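Local coordinates for protein peroxiredoxin (Akkermansia muciniphila, PDB 6KHX) that probably reduces peroxides as a typical 2-Cys peroxiredoxin built on a thioredoxin fold, within an assembly of ten subunits, at residues Gly32-Ile37 with Lys65-Val70; Gly55-Leu60 with Val97-Val102; Gly61-Arg66 with Asp164-Val169; Val170-His175 with Leu185-Gly190. All blocks are in the same frame, centred on the assembly; numbering follows the deposited sequence.

Interaction 1: residues Gly32-Ile37 with Lys65-Val70; sequences GKKYVI and KRDVAV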
loop_
_atom_site.group_PDB
_atom_site.type_symbol
_atom_site.label_atom_id
_atom_site.label_comp_id
_atom_site.label_asym_id
_atom_site.label_seq_id
_atom_site.Cartn_x
_atom_site.Cartn_y
_atom_site.Cartn_z
ATOM N N GLY B 32 -29.255 34.100 5.228
ATOM C CA GLY B 32 -29.396 35.428 5.765
ATOM C C GLY B 32 -30.765 36.043 5.588
ATOM O O GLY B 32 -30.991 37.152 6.084
ATOM N N LYS B 33 -31.690 35.365 4.907
ATOM C CA LYS B 33 -32.999 35.934 4.606
ATOM C C LYS B 33 -34.149 35.094 5.139
ATOM O O LYS B 33 -35.063 35.640 5.767
ATOM C CB LYS B 33 -33.164 36.120 3.090
ATOM C CG LYS B 33 -32.063 36.922 2.419
ATOM C CD LYS B 33 -32.371 37.107 0.942
ATOM C CE LYS B 33 -31.264 37.846 0.214
ATOM N NZ LYS B 33 -31.528 37.877 -1.256
ATOM N N LYS B 34 -34.144 33.781 4.905
ATOM C CA LYS B 34 -35.258 32.935 5.310
ATOM C C LYS B 34 -34.758 31.618 5.897
ATOM O O LYS B 34 -33.703 31.108 5.513
ATOM C CB LYS B 34 -36.190 32.648 4.122
ATOM C CG LYS B 34 -36.799 33.893 3.500
ATOM C CD LYS B 34 -37.918 33.552 2.538
ATOM C CE LYS B 34 -38.774 34.783 2.256
ATOM N NZ LYS B 34 -39.305 35.428 3.500
ATOM N N TYR B 35 -35.533 31.070 6.831
ATOM C CA TYR B 35 -35.392 29.664 7.186
ATOM C C TYR B 35 -35.852 28.809 6.014
ATOM O O TYR B 35 -36.520 29.287 5.098
ATOM C CB TYR B 35 -36.237 29.308 8.407
ATOM C CG TYR B 35 -36.000 30.173 9.616
ATOM C CD1 TYR B 35 -36.605 31.423 9.725
ATOM C CD2 TYR B 35 -35.189 29.742 10.657
ATOM C CE1 TYR B 35 -36.399 32.220 10.827
ATOM C CE2 TYR B 35 -34.976 30.538 11.767
ATOM C CZ TYR B 35 -35.585 31.775 11.844
ATOM O OH TYR B 35 -35.381 32.571 12.941
ATOM N N VAL B 36 -35.476 27.536 6.029
ATOM C CA VAL B 36 -35.895 26.611 4.982
ATOM C C VAL B 36 -36.435 25.347 5.631
ATOM O O VAL B 36 -35.788 24.764 6.506
ATOM C CB VAL B 36 -34.753 26.269 4.005
ATOM C CG1 VAL B 36 -35.264 25.341 2.911
ATOM C CG2 VAL B 36 -34.165 27.530 3.400
ATOM N N ILE B 37 -37.621 24.930 5.206
ATOM C CA ILE B 37 -38.111 23.581 5.457
ATOM C C ILE B 37 -37.927 22.815 4.153
ATOM O O ILE B 37 -38.604 23.091 3.155
ATOM C CB ILE B 37 -39.573 23.575 5.923
ATOM C CG1 ILE B 37 -39.672 24.053 7.370
ATOM C CG2 ILE B 37 -40.172 22.180 5.806
ATOM C CD1 ILE B 37 -39.230 23.025 8.371
ATOM N N LYS B 65 -45.539 33.610 6.991
ATOM C CA LYS B 65 -45.563 34.491 8.157
ATOM C C LYS B 65 -44.330 34.308 9.030
ATOM O O LYS B 65 -43.912 35.247 9.717
ATOM C CB LYS B 65 -46.823 34.255 8.993
ATOM C CG LYS B 65 -48.129 34.512 8.270
ATOM C CD LYS B 65 -49.317 34.450 9.226
ATOM C CE LYS B 65 -49.290 33.213 10.102
ATOM N NZ LYS B 65 -50.499 33.155 10.969
ATOM N N ARG B 66 -43.730 33.119 9.017
ATOM C CA ARG B 66 -42.569 32.826 9.845
ATOM C C ARG B 66 -41.244 32.920 9.094
ATOM O O ARG B 66 -40.225 32.433 9.599
ATOM C CB ARG B 66 -42.725 31.449 10.485
ATOM C CG ARG B 66 -43.592 31.456 11.728
ATOM C CD ARG B 66 -44.056 30.063 12.069
ATOM N NE ARG B 66 -45.433 29.866 11.647
ATOM C CZ ARG B 66 -46.448 29.670 12.479
ATOM N NH1 ARG B 66 -46.236 29.615 13.788
ATOM N NH2 ARG B 66 -47.673 29.510 11.996
ATOM N N ASP B 67 -41.233 33.523 7.903
ATOM C CA ASP B 67 -40.002 33.713 7.130
ATOM C C ASP B 67 -39.348 32.374 6.805
ATOM O O ASP B 67 -38.123 32.221 6.867
ATOM C CB ASP B 67 -39.020 34.641 7.846
ATOM C CG ASP B 67 -39.135 36.072 7.378
ATOM O OD1 ASP B 67 -40.041 36.354 6.564
ATOM O OD2 ASP B 67 -38.319 36.910 7.819
ATOM N N VAL B 68 -40.178 31.391 6.469
ATOM C CA VAL B 68 -39.733 30.042 6.158
ATOM C C VAL B 68 -40.087 29.782 4.707
ATOM O O VAL B 68 -41.242 29.955 4.302
ATOM C CB VAL B 68 -40.376 28.992 7.076
ATOM C CG1 VAL B 68 -39.994 27.599 6.615
ATOM C CG2 VAL B 68 -39.960 29.218 8.519
ATOM N N ALA B 69 -39.088 29.420 3.917
ATOM C CA ALA B 69 -39.296 28.970 2.557
ATOM C C ALA B 69 -39.505 27.464 2.581
ATOM O O ALA B 69 -38.737 26.738 3.223
ATOM C CB ALA B 69 -38.097 29.334 1.686
ATOM N N VAL B 70 -40.550 26.998 1.905
ATOM C CA VAL B 70 -40.844 25.574 1.811
ATOM C C VAL B 70 -40.305 25.070 0.480
ATOM O O VAL B 70 -40.617 25.635 -0.579
ATOM C CB VAL B 70 -42.353 25.310 1.942
ATOM C CG1 VAL B 70 -42.658 23.843 1.707
ATOM C CG2 VAL B 70 -42.834 25.749 3.299
#

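Interaction 2: residues Gly55-Leu60 with Val97-Val102; sequences GFQEAL and VSYPIV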
loop_
_atom_site.group_PDB
_atom_site.type_symbol
_atom_site.label_atom_id
_atom_site.label_comp_id
_atom_site.label_asym_id
_atom_site.label_seq_id
_atom_site.Cartn_x
_atom_site.Cartn_y
_atom_site.Cartn_z
ATOM N N GLY B 55 -50.701 19.522 0.940
ATOM C CA GLY B 55 -50.861 20.065 2.276
ATOM C C GLY B 55 -49.867 21.172 2.577
ATOM O O GLY B 55 -50.223 22.187 3.182
ATOM N N PHE B 56 -48.612 21.005 2.142
ATOM C CA PHE B 56 -47.641 22.086 2.301
ATOM C C PHE B 56 -48.067 23.322 1.519
ATOM O O PHE B 56 -47.826 24.456 1.954
ATOM C CB PHE B 56 -46.246 21.631 1.867
ATOM C CG PHE B 56 -45.409 21.084 2.993
ATOM C CD1 PHE B 56 -44.909 21.923 3.974
ATOM C CD2 PHE B 56 -45.099 19.735 3.052
ATOM C CE1 PHE B 56 -44.141 21.422 5.009
ATOM C CE2 PHE B 56 -44.328 19.233 4.079
ATOM C CZ PHE B 56 -43.847 20.079 5.058
ATOM N N GLN B 57 -48.682 23.126 0.350
ATOM C CA GLN B 57 -49.224 24.271 -0.382
ATOM C C GLN B 57 -50.322 24.971 0.414
ATOM O O GLN B 57 -50.390 26.206 0.437
ATOM C CB GLN B 57 -49.752 23.831 -1.742
ATOM C CG GLN B 57 -50.364 24.956 -2.558
ATOM C CD GLN B 57 -49.361 26.032 -2.938
ATOM O OE1 GLN B 57 -48.213 25.739 -3.276
ATOM N NE2 GLN B 57 -49.796 27.284 -2.904
ATOM N N GLU B 58 -51.199 24.198 1.067
ATOM C CA GLU B 58 -52.315 24.797 1.798
ATOM C C GLU B 58 -51.834 25.592 3.004
ATOM O O GLU B 58 -52.459 26.592 3.378
ATOM C CB GLU B 58 -53.302 23.719 2.268
ATOM C CG GLU B 58 -53.774 22.704 1.222
ATOM C CD GLU B 58 -54.718 23.279 0.174
ATOM O OE1 GLU B 58 -54.758 24.515 -0.005
ATOM O OE2 GLU B 58 -55.429 22.483 -0.479
ATOM N N ALA B 59 -50.744 25.156 3.630
ATOM C CA ALA B 59 -50.175 25.817 4.793
ATOM C C ALA B 59 -49.090 26.826 4.426
ATOM O O ALA B 59 -48.361 27.284 5.309
ATOM C CB ALA B 59 -49.613 24.772 5.764
ATOM N N LEU B 60 -48.964 27.177 3.144
ATOM C CA LEU B 60 -47.851 28.020 2.728
ATOM C C LEU B 60 -47.872 29.367 3.436
ATOM O O LEU B 60 -46.810 29.922 3.739
ATOM C CB LEU B 60 -47.872 28.216 1.213
ATOM C CG LEU B 60 -46.568 28.726 0.598
ATOM C CD1 LEU B 60 -45.394 27.879 1.063
ATOM C CD2 LEU B 60 -46.657 28.750 -0.919
ATOM N N VAL B 97 -49.645 23.557 -6.603
ATOM C CA VAL B 97 -48.438 23.631 -5.785
ATOM C C VAL B 97 -47.481 24.633 -6.420
ATOM O O VAL B 97 -47.081 24.480 -7.579
ATOM C CB VAL B 97 -47.791 22.251 -5.629
ATOM C CG1 VAL B 97 -46.432 22.376 -4.961
ATOM C CG2 VAL B 97 -48.704 21.335 -4.822
ATOM N N SER B 98 -47.145 25.693 -5.678
ATOM C CA SER B 98 -46.420 26.827 -6.236
ATOM C C SER B 98 -45.014 27.021 -5.680
ATOM O O SER B 98 -44.227 27.744 -6.300
ATOM C CB SER B 98 -47.207 28.122 -6.004
ATOM O OG SER B 98 -47.385 28.353 -4.616
ATOM N N TYR B 99 -44.685 26.430 -4.530
ATOM C CA TYR B 99 -43.349 26.560 -3.967
ATOM C C TYR B 99 -42.357 25.719 -4.775
ATOM O O TYR B 99 -42.756 24.874 -5.582
ATOM C CB TYR B 99 -43.360 26.165 -2.489
ATOM C CG TYR B 99 -43.872 24.778 -2.217
ATOM C CD1 TYR B 99 -43.027 23.679 -2.296
ATOM C CD2 TYR B 99 -45.199 24.566 -1.867
ATOM C CE1 TYR B 99 -43.491 22.406 -2.044
ATOM C CE2 TYR B 99 -45.672 23.297 -1.610
ATOM C CZ TYR B 99 -44.816 22.223 -1.704
ATOM O OH TYR B 99 -45.285 20.961 -1.453
ATOM N N PRO B 100 -41.050 25.932 -4.589
ATOM C CA PRO B 100 -40.068 25.215 -5.419
ATOM C C PRO B 100 -40.079 23.716 -5.151
ATOM O O PRO B 100 -40.083 23.273 -3.999
ATOM C CB PRO B 100 -38.728 25.842 -5.013
ATOM C CG PRO B 100 -39.081 27.155 -4.413
ATOM C CD PRO B 100 -40.394 26.931 -3.728
ATOM N N ILE B 101 -40.090 22.941 -6.232
ATOM C CA ILE B 101 -39.926 21.493 -6.181
ATOM C C ILE B 101 -38.654 21.165 -6.946
ATOM O O ILE B 101 -38.616 21.279 -8.178
ATOM C CB ILE B 101 -41.130 20.745 -6.760
ATOM C CG1 ILE B 101 -42.430 21.296 -6.157
ATOM C CG2 ILE B 101 -40.971 19.250 -6.511
ATOM C CD1 ILE B 101 -43.698 20.707 -6.755
ATOM N N VAL B 102 -37.607 20.780 -6.213
ATOM C CA VAL B 102 -36.279 20.572 -6.777
ATOM C C VAL B 102 -36.203 19.202 -7.431
ATOM O O VAL B 102 -36.734 18.214 -6.911
ATOM C CB VAL B 102 -35.211 20.719 -5.678
ATOM C CG1 VAL B 102 -33.812 20.440 -6.233
ATOM C CG2 VAL B 102 -35.289 22.090 -5.060
#

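Interaction 3: residues Gly61-Arg66 with Asp164-Val169; sequences GEFDKR and DEAIRV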
loop_
_atom_site.group_PDB
_atom_site.type_symbol
_atom_site.label_atom_id
_atom_site.label_comp_id
_atom_site.label_asym_id
_atom_site.label_seq_id
_atom_site.Cartn_x
_atom_site.Cartn_y
_atom_site.Cartn_z
ATOM N N GLY B 61 -49.060 29.899 3.726
ATOM C CA GLY B 61 -49.135 31.176 4.415
ATOM C C GLY B 61 -48.571 31.111 5.821
ATOM O O GLY B 61 -47.918 32.053 6.282
ATOM N N GLU B 62 -48.801 29.994 6.516
ATOM C CA GLU B 62 -48.265 29.832 7.864
ATOM C C GLU B 62 -46.740 29.859 7.871
ATOM O O GLU B 62 -46.129 30.374 8.816
ATOM C CB GLU B 62 -48.769 28.519 8.470
ATOM C CG GLU B 62 -50.265 28.489 8.711
ATOM C CD GLU B 62 -50.729 29.581 9.657
ATOM O OE1 GLU B 62 -50.152 29.709 10.762
ATOM O OE2 GLU B 62 -51.658 30.329 9.275
ATOM N N PHE B 63 -46.107 29.327 6.821
ATOM C CA PHE B 63 -44.651 29.387 6.745
ATOM C C PHE B 63 -44.171 30.754 6.275
ATOM O O PHE B 63 -43.150 31.248 6.763
ATOM C CB PHE B 63 -44.125 28.277 5.837
ATOM C CG PHE B 63 -44.315 26.898 6.401
ATOM C CD1 PHE B 63 -43.475 26.422 7.398
ATOM C CD2 PHE B 63 -45.337 26.081 5.949
ATOM C CE1 PHE B 63 -43.647 25.154 7.929
ATOM C CE2 PHE B 63 -45.515 24.811 6.478
ATOM C CZ PHE B 63 -44.666 24.349 7.467
ATOM N N ASP B 64 -44.903 31.386 5.350
ATOM C CA ASP B 64 -44.549 32.740 4.926
ATOM C C ASP B 64 -44.534 33.699 6.110
ATOM O O ASP B 64 -43.624 34.528 6.229
ATOM C CB ASP B 64 -45.512 33.244 3.845
ATOM C CG ASP B 64 -45.374 32.488 2.531
ATOM O OD1 ASP B 64 -44.268 31.981 2.243
ATOM O OD2 ASP B 64 -46.370 32.403 1.780
ATOM N N LYS B 65 -45.539 33.610 6.991
ATOM C CA LYS B 65 -45.563 34.491 8.157
ATOM C C LYS B 65 -44.330 34.308 9.030
ATOM O O LYS B 65 -43.912 35.247 9.717
ATOM C CB LYS B 65 -46.823 34.255 8.993
ATOM C CG LYS B 65 -48.129 34.512 8.270
ATOM C CD LYS B 65 -49.317 34.450 9.226
ATOM C CE LYS B 65 -49.290 33.213 10.102
ATOM N NZ LYS B 65 -50.499 33.155 10.969
ATOM N N ARG B 66 -43.730 33.119 9.017
ATOM C CA ARG B 66 -42.569 32.826 9.845
ATOM C C ARG B 66 -41.244 32.920 9.094
ATOM O O ARG B 66 -40.225 32.433 9.599
ATOM C CB ARG B 66 -42.725 31.449 10.485
ATOM C CG ARG B 66 -43.592 31.456 11.728
ATOM C CD ARG B 66 -44.056 30.063 12.069
ATOM N NE ARG B 66 -45.433 29.866 11.647
ATOM C CZ ARG B 66 -46.448 29.670 12.479
ATOM N NH1 ARG B 66 -46.236 29.615 13.788
ATOM N NH2 ARG B 66 -47.673 29.510 11.996
ATOM N N ASP B 164 -48.099 20.171 11.388
ATOM C CA ASP B 164 -48.127 20.764 12.718
ATOM C C ASP B 164 -46.780 20.629 13.411
ATOM O O ASP B 164 -46.304 21.583 14.031
ATOM C CB ASP B 164 -49.234 20.133 13.558
ATOM C CG ASP B 164 -50.615 20.432 13.015
ATOM O OD1 ASP B 164 -50.784 21.480 12.358
ATOM O OD2 ASP B 164 -51.535 19.623 13.256
ATOM N N GLU B 165 -46.144 19.455 13.310
ATOM C CA GLU B 165 -44.844 19.260 13.949
ATOM C C GLU B 165 -43.771 20.134 13.304
ATOM O O GLU B 165 -42.895 20.665 13.999
ATOM C CB GLU B 165 -44.445 17.785 13.897
ATOM C CG GLU B 165 -43.132 17.435 14.623
ATOM C CD GLU B 165 -43.124 17.812 16.104
ATOM O OE1 GLU B 165 -44.206 17.834 16.736
ATOM O OE2 GLU B 165 -42.024 18.072 16.640
ATOM N N ALA B 166 -43.827 20.308 11.982
ATOM C CA ALA B 166 -42.867 21.184 11.321
ATOM C C ALA B 166 -43.017 22.623 11.810
ATOM O O ALA B 166 -42.031 23.279 12.173
ATOM C CB ALA B 166 -43.044 21.102 9.806
ATOM N N ILE B 167 -44.255 23.121 11.846
ATOM C CA ILE B 167 -44.498 24.475 12.338
ATOM C C ILE B 167 -44.096 24.599 13.805
ATOM O O ILE B 167 -43.549 25.625 14.225
ATOM C CB ILE B 167 -45.962 24.875 12.085
ATOM C CG1 ILE B 167 -46.155 25.144 10.591
ATOM C CG2 ILE B 167 -46.355 26.096 12.908
ATOM C CD1 ILE B 167 -47.571 25.363 10.184
ATOM N N ARG B 168 -44.359 23.566 14.607
ATOM C CA ARG B 168 -44.005 23.626 16.022
ATOM C C ARG B 168 -42.499 23.736 16.200
ATOM O O ARG B 168 -42.018 24.520 17.026
ATOM C CB ARG B 168 -44.529 22.392 16.755
ATOM C CG ARG B 168 -44.442 22.496 18.263
ATOM C CD ARG B 168 -44.680 21.160 18.939
ATOM N NE ARG B 168 -43.520 20.281 18.838
ATOM C CZ ARG B 168 -42.509 20.281 19.704
ATOM N NH1 ARG B 168 -42.525 21.113 20.735
ATOM N NH2 ARG B 168 -41.484 19.450 19.547
ATOM N N VAL B 169 -41.738 22.954 15.431
ATOM C CA VAL B 169 -40.285 23.018 15.526
ATOM C C VAL B 169 -39.775 24.370 15.034
ATOM O O VAL B 169 -38.829 24.932 15.599
ATOM C CB VAL B 169 -39.650 21.845 14.754
ATOM C CG1 VAL B 169 -38.147 21.926 14.824
ATOM C CG2 VAL B 169 -40.108 20.522 15.339
#

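Interaction 4: residues Val170-His175 with Leu185-Gly190; sequences VDALQH and LGWHKG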
loop_
_atom_site.group_PDB
_atom_site.type_symbol
_atom_site.label_atom_id
_atom_site.label_comp_id
_atom_site.label_asym_id
_atom_site.label_seq_id
_atom_site.Cartn_x
_atom_site.Cartn_y
_atom_site.Cartn_z
ATOM N N VAL B 170 -40.399 24.923 13.989
ATOM C CA VAL B 170 -40.030 26.263 13.539
ATOM C C VAL B 170 -40.232 27.274 14.661
ATOM O O VAL B 170 -39.356 28.104 14.940
ATOM C CB VAL B 170 -40.832 26.655 12.286
ATOM C CG1 VAL B 170 -40.690 28.147 12.018
ATOM C CG2 VAL B 170 -40.366 25.851 11.085
ATOM N N ASP B 171 -41.394 27.220 15.317
ATOM C CA ASP B 171 -41.672 28.157 16.400
ATOM C C ASP B 171 -40.683 27.982 17.542
ATOM O O ASP B 171 -40.244 28.967 18.142
ATOM C CB ASP B 171 -43.113 28.003 16.893
ATOM C CG ASP B 171 -44.127 28.590 15.923
ATOM O OD1 ASP B 171 -43.753 29.488 15.131
ATOM O OD2 ASP B 171 -45.302 28.164 15.955
ATOM N N ALA B 172 -40.313 26.740 17.854
ATOM C CA ALA B 172 -39.342 26.522 18.920
ATOM C C ALA B 172 -37.976 27.103 18.553
ATOM O O ALA B 172 -37.332 27.765 19.379
ATOM C CB ALA B 172 -39.230 25.032 19.235
ATOM N N LEU B 173 -37.519 26.871 17.320
ATOM C CA LEU B 173 -36.230 27.416 16.908
ATOM C C LEU B 173 -36.239 28.937 16.977
ATOM O O LEU B 173 -35.303 29.554 17.504
ATOM C CB LEU B 173 -35.875 26.951 15.495
ATOM C CG LEU B 173 -34.639 27.664 14.927
ATOM C CD1 LEU B 173 -33.418 27.314 15.750
ATOM C CD2 LEU B 173 -34.400 27.356 13.452
ATOM N N GLN B 174 -37.303 29.560 16.462
ATOM C CA GLN B 174 -37.373 31.017 16.457
ATOM C C GLN B 174 -37.476 31.570 17.874
ATOM O O GLN B 174 -36.886 32.614 18.183
ATOM C CB GLN B 174 -38.550 31.481 15.599
ATOM C CG GLN B 174 -38.305 31.301 14.106
ATOM C CD GLN B 174 -39.516 31.637 13.259
ATOM O OE1 GLN B 174 -40.605 31.878 13.779
ATOM N NE2 GLN B 174 -39.328 31.669 11.943
ATOM N N HIS B 175 -38.197 30.879 18.758
ATOM C CA HIS B 175 -38.271 31.328 20.142
ATOM C C HIS B 175 -36.909 31.273 20.815
ATOM O O HIS B 175 -36.515 32.215 21.514
ATOM C CB HIS B 175 -39.281 30.490 20.922
ATOM C CG HIS B 175 -39.489 30.970 22.322
ATOM N ND1 HIS B 175 -40.517 31.820 22.669
ATOM C CD2 HIS B 175 -38.793 30.738 23.458
ATOM C CE1 HIS B 175 -40.449 32.084 23.961
ATOM N NE2 HIS B 175 -39.410 31.441 24.464
ATOM N N LEU B 185 -40.376 19.924 26.415
ATOM C CA LEU B 185 -41.176 18.937 25.703
ATOM C C LEU B 185 -42.592 19.448 25.463
ATOM O O LEU B 185 -43.226 20.011 26.359
ATOM C CB LEU B 185 -41.214 17.637 26.500
ATOM C CG LEU B 185 -42.025 16.495 25.893
ATOM C CD1 LEU B 185 -41.231 15.768 24.830
ATOM C CD2 LEU B 185 -42.435 15.544 26.987
ATOM N N GLY B 186 -43.076 19.263 24.239
ATOM C CA GLY B 186 -44.427 19.642 23.877
ATOM C C GLY B 186 -44.687 21.127 23.822
ATOM O O GLY B 186 -45.852 21.533 23.736
ATOM N N TRP B 187 -43.640 21.951 23.824
ATOM C CA TRP B 187 -43.820 23.394 23.835
ATOM C C TRP B 187 -44.480 23.873 22.547
ATOM O O TRP B 187 -44.173 23.396 21.450
ATOM C CB TRP B 187 -42.473 24.086 24.036
ATOM C CG TRP B 187 -42.567 25.582 24.036
ATOM C CD1 TRP B 187 -42.737 26.396 25.122
ATOM C CD2 TRP B 187 -42.469 26.447 22.898
ATOM N NE1 TRP B 187 -42.767 27.713 24.725
ATOM C CE2 TRP B 187 -42.602 27.771 23.367
ATOM C CE3 TRP B 187 -42.286 26.230 21.529
ATOM C CZ2 TRP B 187 -42.561 28.872 22.516
ATOM C CZ3 TRP B 187 -42.249 27.325 20.680
ATOM C CH2 TRP B 187 -42.386 28.630 21.178
ATOM N N HIS B 188 -45.397 24.829 22.692
ATOM C CA HIS B 188 -46.031 25.503 21.571
ATOM C C HIS B 188 -45.919 27.005 21.771
ATOM O O HIS B 188 -45.706 27.489 22.885
ATOM C CB HIS B 188 -47.512 25.105 21.406
ATOM C CG HIS B 188 -47.718 23.690 20.960
ATOM N ND1 HIS B 188 -47.692 22.620 21.831
ATOM C CD2 HIS B 188 -47.955 23.171 19.731
ATOM C CE1 HIS B 188 -47.903 21.502 21.156
ATOM N NE2 HIS B 188 -48.065 21.809 19.880
ATOM N N LYS B 189 -46.056 27.737 20.669
ATOM C CA LYS B 189 -45.953 29.187 20.727
ATOM C C LYS B 189 -47.004 29.744 21.678
ATOM O O LYS B 189 -48.178 29.364 21.621
ATOM C CB LYS B 189 -46.108 29.785 19.328
ATOM C CG LYS B 189 -45.713 31.252 19.233
ATOM C CD LYS B 189 -45.633 31.702 17.778
ATOM C CE LYS B 189 -45.130 33.133 17.658
ATOM N NZ LYS B 189 -44.992 33.550 16.231
ATOM N N GLY B 190 -46.563 30.616 22.584
ATOM C CA GLY B 190 -47.404 31.199 23.602
ATOM C C GLY B 190 -47.282 30.556 24.970
ATOM O O GLY B 190 -47.665 31.180 25.968
#

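Interaction 1: residues Gly32-Ile37 with Lys65-Val70
Tyr35 is bonded to the neighbouring strand through both ends of its backbone: its N donates to Asp67 O at 2.8 Å, and its O accepts from Ala69 N at 2.8 Å in a nearly straight bond (170°). Further on, Ile37 N reaches Ala69 O at 2.9 Å, so Ala69 too uses both its N and its O. This is parallel pairing, with Tyr35 beside Val68 and Ile37 beside Val70, in a beta-alpha-beta crossover of the thioredoxin fold. Val68 packs against both neighbours on its face of the sheet. Its CG2 lies 3.7 Å from Tyr35 CB, while CG1, anti to the backbone N (chi1 174°), meets Ile37 CG1 at 3.6 Å. Asp67 O also sits at the edge of the Tyr35 ring, in its plane. Nearer the surface, Lys34 crosses Asp67 at about a right angle; a bend at chi4 brings Lys34 NZ to 3.3 Å from Asp67 OD1, a salt bridge. Asp67, with positive phi, is the C' residue of a Schellman motif that ends helix 60-65 and turns the chain into Val68. Farther out, Tyr35 OH bonds to Glu177, and the Tyr35 ring rests on Leu173 of helix 163-179. Backbone bonds and apolar packing therefore join the buried part of this pair, while the one salt bridge across the contact joins two partly exposed side chains, where solvent probably weakens it.

Interaction 2: residues Gly55-Leu60 with Val97-Val102
Gln57 OE1 receives the backbone N-H of Ser98 at 2.6 Å, in a bond close to straight (165°), and Ser98 OG stands 3.1 Å from the same oxygen. The donor N lies well above the plane of the amide carbonyl, 49° out of it. Here the last turn of helix 48-58 meets the loop that leads into strand 101-103, on one face of the central sheet of the thioredoxin fold; in this family the other end of that helix probably carries the peroxidatic cysteine. Gln57 reaches the loop with CG anti to the backbone N and a bend at chi2 (64°), which turns the amide toward Ser98. Nearer the helix, Gln57 CB packs on Val97 CG2 at 4.1 Å. Tyr99 fills the inner side of the contact. Gln57 CA lies at the edge of its ring, in plane, while Val97 CG1, from its own segment, sits over one face. The hydroxyl is bonded to Leu53 O, one turn earlier in the helix, which fixes the tip of the ring beside the helix backbone. Val70 of strand 68-74 touches Phe56, Leu60 and Tyr99 alike, and Phe56 stacks on Phe39, so helix and loop both rest on the sheet. Leu60 adds a lighter apolar touch, CD1 being 4.4 Å from Tyr99 CD2. At the inner end of the contact, Tyr99 OH comes within 3.5 Å of Phe56 CB.

Interaction 3: residues Gly61-Arg66 with Asp164-Val169
With chi1 at -73°, Ile167 sends its two branches to different partners: CG1, beside the backbone N, goes to Phe63, and CG2, anti to that N, goes to Arg66. Helices 60-65 and 163-179 run almost parallel here, their local axes 11.2 Å apart and inclined by 6°, as two helices packed on the same face of the thioredoxin-fold sheet; Ile167 fills in between them. Its CG1 meets Phe63 CZ at 3.6 Å, its CD1 lies over one face of that ring, and Ala166 CB approaches the ring at the edge, near its plane. CD1 also reaches Glu62 CB at 3.8 Å. Ile167 CG2 sits over the centre of the Arg66 guanidinium, 3.6 Å from CZ. That flat group is held by several bonds. Arg66 NE donates to Glu62 O at 3.0 Å, with the oxygen nearly in the guanidinium plane; NH2 forms a salt bridge with Glu62 OE1 at 2.8 Å; and NH1 pairs with Asp171. Without the guanidinium, as with a leucine here, Glu62 and Asp171 would probably lose the cation they share, and the CG2 methyl of Ile167 its flat cover. Phe63 continues inward onto Val68 and Val70 of the sheet. On the far side of helix 163-179, Arg168 NH2 bonds to Gly160 O of the second subunit. The same Arg168 grips Glu165 side-on with two nitrogens, NH2 meeting the syn lone pair of Glu165 OE2 at 3.3 Å.

Interaction 4: residues Val170-His175 with Leu185-Gly190
His175 meets the six-membered ring of Trp187 along most of its length. Its CB touches Trp187 CH2 at 3.6 Å; CG anti to the backbone N (chi1 -175°) then carries the imidazole across the indole, the two side chains crossing at about a right angle, with His175 CG 3.7 Å and ND1 3.6 Å from Trp187 CZ2. That carbon sits over one face of the imidazole, toward its rim, and the planes are inclined at 53°, an oblique meeting. CE1 still grazes CZ2, and at the tip NE2 is hydrogen-bonded to Glu181. Asp171 C stands at the edge of the indole, near its plane, 3.6 Å from Trp187 CZ3, and Trp187 CE3 lies 4.0 Å from Ala172 CB. The indole NE1 bonds to Glu191 O, which helps fix the rotation of the ring. Were a serine to replace this tryptophan, a gap is likely to open beside Ala172 CB, with His175 losing its aromatic partner on that face and Glu191 O the indole N-H. The extended Lys189 crosses Asp171 at about a right angle, its CB 3.8 Å from Asp171 OD2. NZ stays 4.4 Å from Asp171 OD1, while OD2 forms its salt bridge with Arg66. Ala172 also touches Cys183, probably the resolving cysteine of this 2-Cys family, and Trp187 O accepts a bond from Arg168 of the same helix. Between 170-175 and 185-190 themselves, aromatic and apolar packing does the holding, with the Lys189 charge adding at most a loose attraction.

Interaction 1 lies within the sheet; interactions 2 and 3 pack helices on it, and interaction 4 lies farther out, on helix 163-179. Val70 touches Phe56 and Leu60 of interaction 2 and Phe63 of interaction 3, so helices 48-58 and 60-65 rest on one apolar patch. Interactions 3 and 4 follow one another along helix 163-179, and Arg66 connects them through Asp171 and Gln174. The first three are partly buried; interaction 4 is largely buried round its indole, with Lys189 exposed at its border. Chemistry changes with place: backbone bonding between strands, an amide gripping a loop, apolar helix packing edged by ion pairs, and an indole against a helix.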